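Local coordinates for protein afamin (Homo sapiens, PDB 6FAK) that carries vitamin E and other hydrophobic molecules in body fluids and keeps lipidated Wnt proteins soluble and active, at residues L121-K126 / N176-L181; F153-L158 / V254-D259; S242-G247 / R258-V263; L344-L349 / V450-D455; E431-A436 / L456-L461. All blocks are in the same frame, centred on the assembly; numbering follows the deposited sequence. Where two conformers were deposited one is given.

Contact 1: L121-K126 / N176-L181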
# COMPACT_ATOMS: atom_id res chain seq x y z
N LEU A 121 -10.31 2.65 23.84
CA LEU A 121 -11.27 2.89 24.91
C LEU A 121 -11.60 1.60 25.61
O LEU A 121 -11.57 0.51 25.03
CB LEU A 121 -12.57 3.49 24.36
CG LEU A 121 -12.50 4.90 23.77
CD1 LEU A 121 -13.67 5.14 22.82
CD2 LEU A 121 -12.46 5.94 24.88
N ASP A 122 -11.97 1.73 26.88
CA ASP A 122 -12.61 0.64 27.59
C ASP A 122 -13.89 0.23 26.82
O ASP A 122 -14.70 1.08 26.46
CB ASP A 122 -12.98 1.09 29.02
CG ASP A 122 -13.73 0.02 29.78
OD1 ASP A 122 -13.07 -0.90 30.32
OD2 ASP A 122 -14.96 0.08 29.81
N PRO A 123 -14.08 -1.08 26.59
CA PRO A 123 -15.25 -1.54 25.82
C PRO A 123 -16.59 -1.02 26.31
O PRO A 123 -17.42 -0.66 25.49
CB PRO A 123 -15.21 -3.06 25.94
CG PRO A 123 -13.88 -3.39 26.47
CD PRO A 123 -13.25 -2.19 27.07
N GLU A 124 -16.78 -0.97 27.63
CA GLU A 124 -18.04 -0.47 28.18
C GLU A 124 -18.21 1.04 27.95
O GLU A 124 -19.28 1.50 27.53
CB GLU A 124 -18.22 -0.85 29.67
CG GLU A 124 -18.65 -2.31 29.87
CD GLU A 124 -17.50 -3.30 29.87
OE1 GLU A 124 -16.46 -2.98 30.52
OE2 GLU A 124 -17.63 -4.40 29.25
N GLU A 125 -17.16 1.82 28.19
CA GLU A 125 -17.20 3.27 27.87
C GLU A 125 -17.30 3.55 26.36
O GLU A 125 -18.01 4.46 25.93
CB GLU A 125 -16.00 4.01 28.47
CG GLU A 125 -15.99 4.03 29.98
CD GLU A 125 -17.09 4.90 30.60
OE1 GLU A 125 -17.40 4.69 31.80
OE2 GLU A 125 -17.62 5.79 29.92
N LYS A 126 -16.61 2.76 25.54
CA LYS A 126 -16.76 2.86 24.09
C LYS A 126 -18.22 2.71 23.70
O LYS A 126 -18.74 3.47 22.87
CB LYS A 126 -15.93 1.78 23.39
CG LYS A 126 -15.93 1.81 21.88
CD LYS A 126 -15.09 0.65 21.33
CE LYS A 126 -14.04 1.09 20.33
NZ LYS A 126 -12.91 0.11 20.29
N ASN A 176 -20.14 -10.70 25.71
CA ASN A 176 -18.69 -10.61 25.82
C ASN A 176 -18.22 -9.55 24.78
O ASN A 176 -17.74 -9.90 23.68
CB ASN A 176 -18.06 -12.00 25.65
CG ASN A 176 -16.55 -12.00 25.76
OD1 ASN A 176 -15.90 -10.93 25.83
ND2 ASN A 176 -15.97 -13.19 25.69
N LYS A 177 -18.34 -8.27 25.17
CA LYS A 177 -18.06 -7.16 24.25
C LYS A 177 -16.62 -7.13 23.72
O LYS A 177 -16.41 -6.84 22.52
CB LYS A 177 -18.32 -5.82 24.92
CG LYS A 177 -19.79 -5.54 25.06
CD LYS A 177 -19.98 -4.15 25.66
CE LYS A 177 -21.45 -3.84 25.85
NZ LYS A 177 -21.97 -4.42 27.11
N VAL A 178 -15.65 -7.42 24.59
CA VAL A 178 -14.23 -7.35 24.23
C VAL A 178 -13.91 -8.34 23.15
O VAL A 178 -13.20 -7.98 22.21
CB VAL A 178 -13.26 -7.64 25.41
CG1 VAL A 178 -11.78 -7.71 24.93
CG2 VAL A 178 -13.35 -6.54 26.41
N ASN A 179 -14.42 -9.57 23.24
CA ASN A 179 -14.05 -10.60 22.28
C ASN A 179 -14.64 -10.26 20.93
O ASN A 179 -13.95 -10.38 19.90
CB ASN A 179 -14.55 -11.99 22.65
CG ASN A 179 -14.14 -13.01 21.61
OD1 ASN A 179 -12.95 -13.21 21.43
ND2 ASN A 179 -15.11 -13.55 20.81
N CYS A 180 -15.92 -9.87 20.94
CA CYS A 180 -16.61 -9.42 19.70
C CYS A 180 -15.83 -8.27 18.99
O CYS A 180 -15.53 -8.35 17.82
CB CYS A 180 -18.03 -8.96 20.02
SG CYS A 180 -19.05 -8.52 18.58
N LEU A 181 -15.57 -7.18 19.72
CA LEU A 181 -14.84 -6.03 19.17
C LEU A 181 -13.52 -6.45 18.53
O LEU A 181 -13.23 -6.04 17.40
CB LEU A 181 -14.60 -4.96 20.22
CG LEU A 181 -15.83 -4.23 20.74
CD1 LEU A 181 -15.52 -3.52 22.04
CD2 LEU A 181 -16.29 -3.24 19.68
O HOH W 1 -18.31 -7.49 27.95
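Pro123 and Leu181 make the main apolar touch here, CB of the proline resting 3.9 Å from CD1 of the leucine. The methylene chain of Lys126 runs past the same methyl, its CD 4.3 Å from Leu181 CD1. Val178 CG2 also leans on the proline ring, but the spacing modelled there is too short to be trusted. Leu181 has CG anti to its carbonyl carbon (chi1 -68°), which sends the CD1 branch across to helix 123-132.

The polar contacts are looser. A water accepts from Lys177 N at 2.9 Å and reaches Glu124 OE2 only weakly, and because Glu124 was built in two conformers this bridge is doubtful. Its carboxylate and the Lys177 ammonium carry opposite charges but stay apart, OE2 to NZ 4.8 Å.

Each segment also starts a helix, and each start is capped. Asp122 OD2 takes Glu125 N at 3.2 Å with its anti lone pair, and Asn176 OD1 takes Asn179 N at 3.3 Å from above its carbonyl plane. Close by, Cys180 is disulfide-bonded to Cys171, whose neighbour Cys172 probably pairs with Cys127, the adjacent-cysteine pattern of the albumin family.

No direct hydrogen bond joins the two segments, so two independently capped helix starts are held together at the surface by a small apolar patch, with charge and water at its margin.

Contact 2: F153-L158 / V254-D259; sequences FAPTLL and VQCIRD
Cys256, half of the Cys248-Cys256 disulfide of the second albumin domain, is pressed against the start of helix 154-171 from the first, so this contact belongs to the seam between domains. Its SG sits 3.7 Å from Pro155 CD and 4.0 Å from Phe153 CB. With SG anti to the backbone N of Cys256 (chi1 -175°), the sulfur faces the other helix and also approaches the Phe153 ring obliquely, 4.9 Å from SG to the ring centroid: a Cys sulfur-aromatic contact.

Ile257, the next residue, makes the rest of the contact. Its CD1 touches both Ala154 CB and Leu158 CD1, at 4.1 Å from each, while its CG1 lies 4.2 Å from Pro155 CG. The Leu158 and Ile257 side chains meet at about a right angle, as do the helix segments themselves, which cross at -88° with axes 9.8 Å apart.

Every residue that touches is buried, and no hydrogen bond passes between the segments. Ile25 of helix 22-33 also touches Ile257, and the Phe153 ring meets that of Tyr245 beside a bound tetraethylene glycol, probably from the crystallisation liquor.

This near-perpendicular packing of a helix start on a disulfide-linked helix is one of the places where the first and second albumin domains meet, the second segment belonging to the region that forms the pocket for hydrophobic ligands.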
# COMPACT_ATOMS: atom_id res chain seq x y z
N PHE A 153 -6.62 7.02 0.88
CA PHE A 153 -7.53 7.93 0.17
C PHE A 153 -8.84 8.08 0.97
O PHE A 153 -9.28 7.11 1.62
CB PHE A 153 -7.89 7.40 -1.21
CG PHE A 153 -6.74 7.26 -2.19
CD1 PHE A 153 -5.44 7.75 -1.93
CD2 PHE A 153 -7.00 6.69 -3.42
CE1 PHE A 153 -4.42 7.62 -2.88
CE2 PHE A 153 -5.99 6.55 -4.38
CZ PHE A 153 -4.70 6.99 -4.10
N ALA A 154 -9.45 9.27 0.89
CA ALA A 154 -10.66 9.59 1.68
C ALA A 154 -11.83 8.62 1.53
O ALA A 154 -12.43 8.26 2.55
CB ALA A 154 -11.10 11.02 1.51
N PRO A 155 -12.18 8.22 0.30
CA PRO A 155 -13.28 7.28 0.15
C PRO A 155 -13.01 5.97 0.91
O PRO A 155 -13.93 5.39 1.51
CB PRO A 155 -13.33 7.04 -1.38
CG PRO A 155 -12.77 8.28 -1.96
CD PRO A 155 -11.72 8.73 -1.01
N THR A 156 -11.75 5.53 0.94
CA THR A 156 -11.36 4.35 1.69
C THR A 156 -11.55 4.52 3.22
O THR A 156 -12.17 3.66 3.90
CB THR A 156 -9.93 3.93 1.35
OG1 THR A 156 -9.85 3.74 -0.07
CG2 THR A 156 -9.57 2.65 2.07
N LEU A 157 -11.05 5.63 3.74
CA LEU A 157 -11.12 5.94 5.15
C LEU A 157 -12.55 6.10 5.63
O LEU A 157 -12.91 5.63 6.75
CB LEU A 157 -10.33 7.23 5.48
CG LEU A 157 -9.05 7.22 6.28
CD1 LEU A 157 -8.29 5.88 6.30
CD2 LEU A 157 -8.14 8.37 5.90
N LEU A 158 -13.36 6.78 4.83
CA LEU A 158 -14.82 6.91 5.14
C LEU A 158 -15.55 5.54 5.14
O LEU A 158 -16.42 5.29 5.98
CB LEU A 158 -15.50 7.85 4.17
CG LEU A 158 -15.10 9.32 4.23
CD1 LEU A 158 -15.62 10.04 2.99
CD2 LEU A 158 -15.60 10.01 5.47
N VAL A 254 -11.32 16.53 -0.93
CA VAL A 254 -12.50 16.93 -1.73
C VAL A 254 -12.39 16.52 -3.21
O VAL A 254 -13.29 15.89 -3.76
CB VAL A 254 -12.79 18.45 -1.60
CG1 VAL A 254 -13.94 18.87 -2.50
CG2 VAL A 254 -13.12 18.79 -0.15
N GLN A 255 -11.28 16.87 -3.85
CA GLN A 255 -11.06 16.50 -5.24
C GLN A 255 -11.03 14.97 -5.43
O GLN A 255 -11.48 14.44 -6.45
CB GLN A 255 -9.76 17.10 -5.77
CG GLN A 255 -9.65 17.10 -7.28
CD GLN A 255 -10.78 17.93 -7.93
OE1 GLN A 255 -11.25 18.92 -7.36
NE2 GLN A 255 -11.25 17.48 -9.06
N CYS A 256 -10.43 14.29 -4.47
CA CYS A 256 -10.38 12.84 -4.47
C CYS A 256 -11.78 12.23 -4.51
O CYS A 256 -12.05 11.35 -5.35
CB CYS A 256 -9.57 12.33 -3.27
SG CYS A 256 -9.26 10.56 -3.15
N ILE A 257 -12.64 12.69 -3.59
CA ILE A 257 -14.03 12.21 -3.52
C ILE A 257 -14.76 12.49 -4.84
O ILE A 257 -15.34 11.57 -5.40
CB ILE A 257 -14.80 12.76 -2.27
CG1 ILE A 257 -14.28 12.12 -1.00
CG2 ILE A 257 -16.29 12.49 -2.36
CD1 ILE A 257 -14.52 12.91 0.27
N ARG A 258 -14.66 13.73 -5.33
CA ARG A 258 -15.24 14.13 -6.63
C ARG A 258 -14.75 13.31 -7.79
O ARG A 258 -15.55 12.89 -8.61
CB ARG A 258 -14.93 15.61 -6.96
CG ARG A 258 -15.73 16.60 -6.13
CD ARG A 258 -15.50 18.05 -6.54
NE ARG A 258 -16.21 18.97 -5.64
CZ ARG A 258 -15.89 20.24 -5.37
NH1 ARG A 258 -14.82 20.82 -5.92
NH2 ARG A 258 -16.63 20.93 -4.52
N ASP A 259 -13.45 13.13 -7.92
CA ASP A 259 -12.90 12.33 -9.02
C ASP A 259 -13.23 10.85 -8.89
O ASP A 259 -13.41 10.20 -9.91
CB ASP A 259 -11.38 12.52 -9.21
CG ASP A 259 -11.00 13.92 -9.62
OD1 ASP A 259 -11.90 14.66 -10.02
OD2 ASP A 259 -9.80 14.30 -9.54

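Contact 3: S242-G247 / R258-V263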
# COMPACT_ATOMS: atom_id res chain seq x y z
N SER A 242 -6.57 8.30 -13.98
CA SER A 242 -5.31 8.99 -13.78
C SER A 242 -5.49 10.34 -13.05
O SER A 242 -4.77 10.63 -12.10
CB SER A 242 -4.55 9.14 -15.10
OG SER A 242 -3.39 9.91 -14.93
N SER A 243 -6.48 11.14 -13.47
CA SER A 243 -6.87 12.36 -12.74
C SER A 243 -7.25 12.07 -11.29
O SER A 243 -6.83 12.79 -10.40
CB SER A 243 -8.05 13.10 -13.47
OG SER A 243 -7.51 13.57 -14.68
N ASN A 244 -8.01 11.00 -11.07
CA ASN A 244 -8.39 10.56 -9.76
C ASN A 244 -7.17 10.28 -8.87
O ASN A 244 -7.10 10.77 -7.73
CB ASN A 244 -9.27 9.30 -9.90
CG ASN A 244 -10.00 8.92 -8.65
OD1 ASN A 244 -9.97 9.61 -7.61
ND2 ASN A 244 -10.75 7.81 -8.75
N TYR A 245 -6.20 9.50 -9.37
CA TYR A 245 -4.93 9.32 -8.64
C TYR A 245 -4.14 10.63 -8.45
O TYR A 245 -3.58 10.81 -7.40
CB TYR A 245 -4.02 8.26 -9.26
CG TYR A 245 -4.44 6.93 -8.84
CD1 TYR A 245 -3.92 6.35 -7.69
CD2 TYR A 245 -5.37 6.23 -9.55
CE1 TYR A 245 -4.32 5.11 -7.29
CE2 TYR A 245 -5.78 4.99 -9.15
CZ TYR A 245 -5.24 4.44 -8.01
OH TYR A 245 -5.68 3.23 -7.57
N ASP A 246 -4.11 11.53 -9.43
CA ASP A 246 -3.39 12.78 -9.26
C ASP A 246 -3.86 13.53 -7.96
O ASP A 246 -3.02 13.98 -7.17
CB ASP A 246 -3.48 13.72 -10.49
CG ASP A 246 -2.64 13.23 -11.70
OD1 ASP A 246 -1.77 12.32 -11.57
OD2 ASP A 246 -2.91 13.74 -12.81
N GLY A 247 -5.17 13.65 -7.77
CA GLY A 247 -5.72 14.40 -6.63
C GLY A 247 -5.60 13.59 -5.34
O GLY A 247 -5.30 14.13 -4.28
N ARG A 258 -14.66 13.73 -5.33
CA ARG A 258 -15.24 14.13 -6.63
C ARG A 258 -14.75 13.31 -7.79
O ARG A 258 -15.55 12.89 -8.61
CB ARG A 258 -14.93 15.61 -6.96
CG ARG A 258 -15.73 16.60 -6.13
CD ARG A 258 -15.50 18.05 -6.54
NE ARG A 258 -16.21 18.97 -5.64
CZ ARG A 258 -15.89 20.24 -5.37
NH1 ARG A 258 -14.82 20.82 -5.92
NH2 ARG A 258 -16.63 20.93 -4.52
N ASP A 259 -13.45 13.13 -7.92
CA ASP A 259 -12.90 12.33 -9.02
C ASP A 259 -13.23 10.85 -8.89
O ASP A 259 -13.41 10.20 -9.91
CB ASP A 259 -11.38 12.52 -9.21
CG ASP A 259 -11.00 13.92 -9.62
OD1 ASP A 259 -11.90 14.66 -10.02
OD2 ASP A 259 -9.80 14.30 -9.54
N THR A 260 -13.25 10.31 -7.67
CA THR A 260 -13.66 8.92 -7.47
C THR A 260 -15.13 8.74 -7.93
O THR A 260 -15.44 7.83 -8.69
CB THR A 260 -13.49 8.51 -6.00
OG1 THR A 260 -12.10 8.57 -5.63
CG2 THR A 260 -14.00 7.07 -5.74
N SER A 261 -16.01 9.65 -7.53
CA SER A 261 -17.40 9.61 -7.95
C SER A 261 -17.54 9.71 -9.49
O SER A 261 -18.30 8.96 -10.11
CB SER A 261 -18.20 10.71 -7.25
OG SER A 261 -19.46 10.82 -7.85
N LYS A 262 -16.75 10.56 -10.12
CA LYS A 262 -16.72 10.62 -11.59
C LYS A 262 -16.34 9.26 -12.23
O LYS A 262 -16.98 8.83 -13.19
CB LYS A 262 -15.75 11.70 -12.05
CG LYS A 262 -15.74 11.98 -13.56
CD LYS A 262 -14.87 13.18 -13.89
CE LYS A 262 -15.06 13.63 -15.33
NZ LYS A 262 -14.04 14.65 -15.77
N VAL A 263 -15.30 8.60 -11.74
CA VAL A 263 -14.88 7.32 -12.26
C VAL A 263 -16.05 6.27 -12.14
O VAL A 263 -16.39 5.59 -13.13
CB VAL A 263 -13.56 6.83 -11.60
CG1 VAL A 263 -13.29 5.37 -11.87
CG2 VAL A 263 -12.36 7.67 -12.05
O HOH W 2 -8.62 13.30 -7.38
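The hydroxyl of Thr260 has its stronger partner in the carbonyl oxygen of Cys256, one turn back in its own helix. Asn244 OD1, at 3.1 Å from Thr260 OG1, competes for the same proton from across the contact, so the bond between the two helices is not certain.

Asn244 carries most of the contact. Its CG lies anti to the backbone N (chi1 -166°), and this swings the amide across to the backbone of helix 253-268, where ND2 passes 3.4 Å from Thr260 CA. The same nitrogen touches Val263 CG2 at 3.7 Å. Nearer the base of the side chain, Asn244 CB packs 3.9 Å from Asp259 CB.

On the more open side, a water sits 2.7 Å from Asp259 OD2 and 3.0 Å from Asn244 O, placed to donate to either, although more acceptors surround it than it has protons. Asp259 OD2 also comes to 3.4 Å from Ser243 O; both are acceptors, so no bond forms there.

The two helix segments run antiparallel at 162°, their axes 8.7 Å apart, as the two arms of a helical hairpin within the region that forms the hydrophobic ligand pocket. Between these arms the close approach is made by an amide lying on backbone, with water and a carboxylate at the rim, so close packing, more than any one strong polar bond, joins the arms.

Contact 4: L344-L349 / V450-D455; sequences LSIPEL and VDNLAD
Ser345 OG gives its proton to Asp451 OD2 at 2.6 Å and accepts Glu348 N at 3.0 Å, so one hydroxyl both caps helix 346-363 and ties it to helix 446-462. For this, OG lies between the backbone N and the carbonyl carbon (chi1 74°). Asp451 receives it on the anti lone pair of OD2; Arg351 forms a salt bridge to that same oxygen, and Arg486 one to OD1.

Asn452 takes the first amide of the helix. Its OD1 accepts from Ile346 N at 2.8 Å, in the carbonyl plane and on a lone pair. Asn452 ND2 donates to a water at 3.0 Å, which in turn donates to Leu344 O at 2.9 Å. ND2 also donates to a bound polyether, probably from the crystallisation liquor. Leu344 O has a second donor in Gln224.

Pro347 packs against the side chain of Asp455, CG 3.6 Å from Asp455 CG.

Asn452 directly, and Asp451 through the capping serine, thus complete the start of helix 346-363 across the boundary of the second and third albumin domains, and the two arginines should keep buried Asp451 ionised, strengthening its grip on the serine.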
# COMPACT_ATOMS: atom_id res chain seq x y z
N LEU A 344 -2.20 -13.36 -15.26
CA LEU A 344 -0.92 -12.68 -15.03
C LEU A 344 -1.06 -11.55 -14.03
O LEU A 344 -2.13 -10.90 -13.93
CB LEU A 344 -0.31 -12.14 -16.34
CG LEU A 344 0.01 -13.19 -17.41
CD1 LEU A 344 0.66 -12.59 -18.64
CD2 LEU A 344 0.83 -14.35 -16.88
N SER A 345 0.01 -11.32 -13.28
CA SER A 345 0.09 -10.18 -12.38
C SER A 345 0.27 -8.87 -13.15
O SER A 345 0.69 -8.86 -14.28
CB SER A 345 1.25 -10.36 -11.41
OG SER A 345 2.50 -10.16 -12.04
N ILE A 346 -0.05 -7.77 -12.50
CA ILE A 346 0.15 -6.47 -13.08
C ILE A 346 1.64 -6.21 -13.37
O ILE A 346 1.93 -5.79 -14.48
CB ILE A 346 -0.53 -5.34 -12.26
CG1 ILE A 346 -2.03 -5.62 -12.03
CG2 ILE A 346 -0.36 -4.00 -12.95
CD1 ILE A 346 -2.87 -5.86 -13.28
N PRO A 347 2.57 -6.49 -12.42
CA PRO A 347 4.01 -6.33 -12.73
C PRO A 347 4.51 -7.21 -13.91
O PRO A 347 5.28 -6.74 -14.74
CB PRO A 347 4.71 -6.70 -11.40
CG PRO A 347 3.69 -6.56 -10.36
CD PRO A 347 2.33 -6.73 -10.99
N GLU A 348 3.97 -8.44 -14.02
CA GLU A 348 4.30 -9.32 -15.12
C GLU A 348 3.82 -8.70 -16.45
O GLU A 348 4.54 -8.70 -17.40
CB GLU A 348 3.75 -10.75 -14.96
CG GLU A 348 4.26 -11.69 -16.08
CD GLU A 348 5.79 -11.90 -16.06
OE1 GLU A 348 6.42 -11.79 -14.97
OE2 GLU A 348 6.38 -12.24 -17.12
N LEU A 349 2.61 -8.17 -16.49
CA LEU A 349 2.12 -7.52 -17.72
C LEU A 349 3.00 -6.33 -18.11
O LEU A 349 3.28 -6.16 -19.25
CB LEU A 349 0.70 -7.06 -17.56
CG LEU A 349 -0.30 -8.20 -17.41
CD1 LEU A 349 -1.61 -7.68 -16.89
CD2 LEU A 349 -0.49 -8.95 -18.71
N VAL A 450 0.19 -13.77 -5.82
CA VAL A 450 1.46 -13.65 -5.14
C VAL A 450 2.30 -12.49 -5.71
O VAL A 450 2.86 -11.68 -4.95
CB VAL A 450 2.27 -14.96 -5.25
CG1 VAL A 450 3.70 -14.77 -4.74
CG2 VAL A 450 1.59 -16.08 -4.48
N ASP A 451 2.41 -12.40 -7.02
CA ASP A 451 3.31 -11.40 -7.59
C ASP A 451 2.72 -10.00 -7.37
O ASP A 451 3.46 -9.07 -7.09
CB ASP A 451 3.62 -11.72 -9.05
CG ASP A 451 4.80 -10.93 -9.63
OD1 ASP A 451 5.87 -10.80 -9.00
OD2 ASP A 451 4.69 -10.39 -10.73
N ASN A 452 1.39 -9.86 -7.44
CA ASN A 452 0.71 -8.60 -7.17
C ASN A 452 0.96 -8.14 -5.72
O ASN A 452 1.29 -6.97 -5.47
CB ASN A 452 -0.80 -8.73 -7.41
CG ASN A 452 -1.21 -8.57 -8.90
OD1 ASN A 452 -0.49 -8.01 -9.72
ND2 ASN A 452 -2.41 -9.06 -9.22
N LEU A 453 0.74 -9.03 -4.77
CA LEU A 453 0.90 -8.68 -3.36
C LEU A 453 2.34 -8.52 -2.94
O LEU A 453 2.63 -7.62 -2.17
CB LEU A 453 0.20 -9.67 -2.45
CG LEU A 453 -1.33 -9.66 -2.45
CD1 LEU A 453 -1.81 -10.68 -1.44
CD2 LEU A 453 -1.90 -8.30 -2.11
N ALA A 454 3.23 -9.36 -3.44
CA ALA A 454 4.67 -9.19 -3.18
C ALA A 454 5.25 -7.88 -3.67
O ALA A 454 6.09 -7.26 -2.99
CB ALA A 454 5.48 -10.34 -3.79
N ASP A 455 4.77 -7.41 -4.83
CA ASP A 455 5.25 -6.17 -5.39
C ASP A 455 4.95 -4.94 -4.52
O ASP A 455 5.74 -3.98 -4.44
CB ASP A 455 4.66 -5.96 -6.78
CG ASP A 455 5.58 -5.15 -7.69
OD1 ASP A 455 6.66 -5.70 -8.09
OD2 ASP A 455 5.22 -3.98 -7.99
O HOH W 3 -3.54 -9.23 -12.03

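Contact 5: E431-A436 / L456-L461; sequences EKMVTA and LVFGEL
Met433 CE presses on the Phe458 ring at 3.4 Å from CZ, the closest packing between the apolar side chains of the two segments. CG of the methionine is anti to its backbone N, and bends at chi2 (63°) and chi3 (80°) carry the methyl over to the ring at an oblique angle. That methyl also lies 4.0 Å from Val457 CG1. The other branch of the valine, CG2, settles against the main chain of the facing helix, 3.7 Å from Met433 N. Tyr410 touches Met433, and Phe489 stacks on Phe458, extending this core.

Toward the partly exposed edge the contact loosens. Lys432 stretches out its chain beyond CG and meets Glu460 at about a right angle, NZ to OE2 3.2 Å, a salt bridge. Lys200 of helix 177-209 is the stronger partner of the same OE2, also through a salt bridge, so helices from different albumin domains converge on Glu460.

The axes run antiparallel at 164°, 9.8 Å apart, as neighbouring helices of the third albumin domain. Apolar packing of methionine, valine and phenylalanine thus forms the core, while at the rim one carboxylate is shared by two lysines, which probably keeps it ionised.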
# COMPACT_ATOMS: atom_id res chain seq x y z
N GLU A 431 6.48 -9.15 7.57
CA GLU A 431 5.08 -9.60 7.72
C GLU A 431 4.31 -9.38 6.45
O GLU A 431 3.63 -10.29 5.97
CB GLU A 431 4.34 -8.94 8.91
CG GLU A 431 4.21 -9.83 10.14
CD GLU A 431 3.28 -11.05 9.97
OE1 GLU A 431 3.63 -12.13 10.46
OE2 GLU A 431 2.21 -10.94 9.35
N LYS A 432 4.43 -8.19 5.87
CA LYS A 432 3.81 -7.92 4.59
C LYS A 432 4.28 -8.87 3.49
O LYS A 432 3.46 -9.36 2.70
CB LYS A 432 4.05 -6.48 4.16
CG LYS A 432 3.24 -5.51 5.00
CD LYS A 432 3.61 -4.04 4.80
CE LYS A 432 3.01 -3.17 5.91
NZ LYS A 432 3.56 -1.78 5.96
N MET A 433 5.56 -9.19 3.43
CA MET A 433 6.01 -10.15 2.41
C MET A 433 5.34 -11.53 2.59
O MET A 433 4.85 -12.10 1.62
CB MET A 433 7.52 -10.27 2.40
CG MET A 433 8.08 -11.18 1.34
SD MET A 433 7.72 -10.60 -0.34
CE MET A 433 8.98 -9.36 -0.53
N VAL A 434 5.26 -12.03 3.83
CA VAL A 434 4.78 -13.38 4.04
C VAL A 434 3.29 -13.49 3.75
O VAL A 434 2.84 -14.54 3.33
CB VAL A 434 5.24 -13.94 5.41
CG1 VAL A 434 4.38 -13.46 6.55
CG2 VAL A 434 5.28 -15.44 5.34
N THR A 435 2.57 -12.40 3.94
CA THR A 435 1.12 -12.31 3.66
C THR A 435 0.74 -12.55 2.22
O THR A 435 -0.33 -13.10 1.95
CB THR A 435 0.60 -10.97 4.19
OG1 THR A 435 0.81 -10.99 5.59
CG2 THR A 435 -0.88 -10.78 3.92
N ALA A 436 1.60 -12.19 1.29
CA ALA A 436 1.43 -12.59 -0.09
C ALA A 436 1.28 -14.10 -0.21
O ALA A 436 0.44 -14.59 -0.99
CB ALA A 436 2.60 -12.14 -0.93
N LEU A 456 3.84 -5.00 -3.81
CA LEU A 456 3.49 -3.94 -2.89
C LEU A 456 4.47 -3.73 -1.76
O LEU A 456 4.52 -2.66 -1.20
CB LEU A 456 2.12 -4.17 -2.27
CG LEU A 456 0.93 -4.38 -3.23
CD1 LEU A 456 -0.34 -4.63 -2.41
CD2 LEU A 456 0.83 -3.26 -4.24
N VAL A 457 5.17 -4.74 -1.36
CA VAL A 457 6.17 -4.59 -0.29
C VAL A 457 7.22 -3.54 -0.71
O VAL A 457 7.50 -2.60 0.03
CB VAL A 457 6.87 -5.93 0.00
CG1 VAL A 457 7.96 -5.78 1.05
CG2 VAL A 457 5.82 -6.93 0.51
N PHE A 458 7.77 -3.69 -1.92
CA PHE A 458 8.88 -2.80 -2.35
C PHE A 458 8.36 -1.41 -2.64
O PHE A 458 9.11 -0.41 -2.51
CB PHE A 458 9.77 -3.48 -3.44
CG PHE A 458 10.31 -4.81 -2.95
CD1 PHE A 458 11.27 -4.85 -1.91
CD2 PHE A 458 9.80 -6.01 -3.41
CE1 PHE A 458 11.75 -6.07 -1.39
CE2 PHE A 458 10.26 -7.24 -2.90
CZ PHE A 458 11.23 -7.27 -1.89
N GLY A 459 7.07 -1.30 -2.89
CA GLY A 459 6.41 0.01 -2.91
C GLY A 459 6.38 0.73 -1.58
O GLY A 459 6.57 1.94 -1.53
N GLU A 460 6.15 -0.01 -0.51
CA GLU A 460 6.24 0.51 0.87
C GLU A 460 7.69 0.95 1.20
O GLU A 460 7.92 2.01 1.78
CB GLU A 460 5.85 -0.58 1.85
CG GLU A 460 5.26 -0.08 3.15
CD GLU A 460 3.74 -0.04 3.16
OE1 GLU A 460 3.08 -0.75 2.36
OE2 GLU A 460 3.23 0.70 4.00
N LEU A 461 8.64 0.09 0.85
CA LEU A 461 10.05 0.31 1.08
C LEU A 461 10.63 1.55 0.39
O LEU A 461 11.43 2.26 0.94
CB LEU A 461 10.83 -0.92 0.55
CG LEU A 461 12.35 -1.03 0.71
CD1 LEU A 461 12.74 -0.79 2.13
CD2 LEU A 461 12.79 -2.44 0.34

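Overall arrangement
From the N terminus, contact 1 closes a largely helical loop of the first albumin domain. Contact 2 opens inside that loop and closes far beyond it, so the two cross and the first domain is joined to the second. Contact 3 is a short hairpin that opens within the span of contact 2 and ends on the same helix, 253-268; the two touch, their centres 8 Å apart. Later in the chain, contact 4 ties the second domain to the third, and contact 5 opens before it closes, so these cross as well, sharing helix 446-462 with centres 12 Å apart. Contact 1 stands alone, about 39 Å from contact 4 between centres, on the opposite side of the chain's centre.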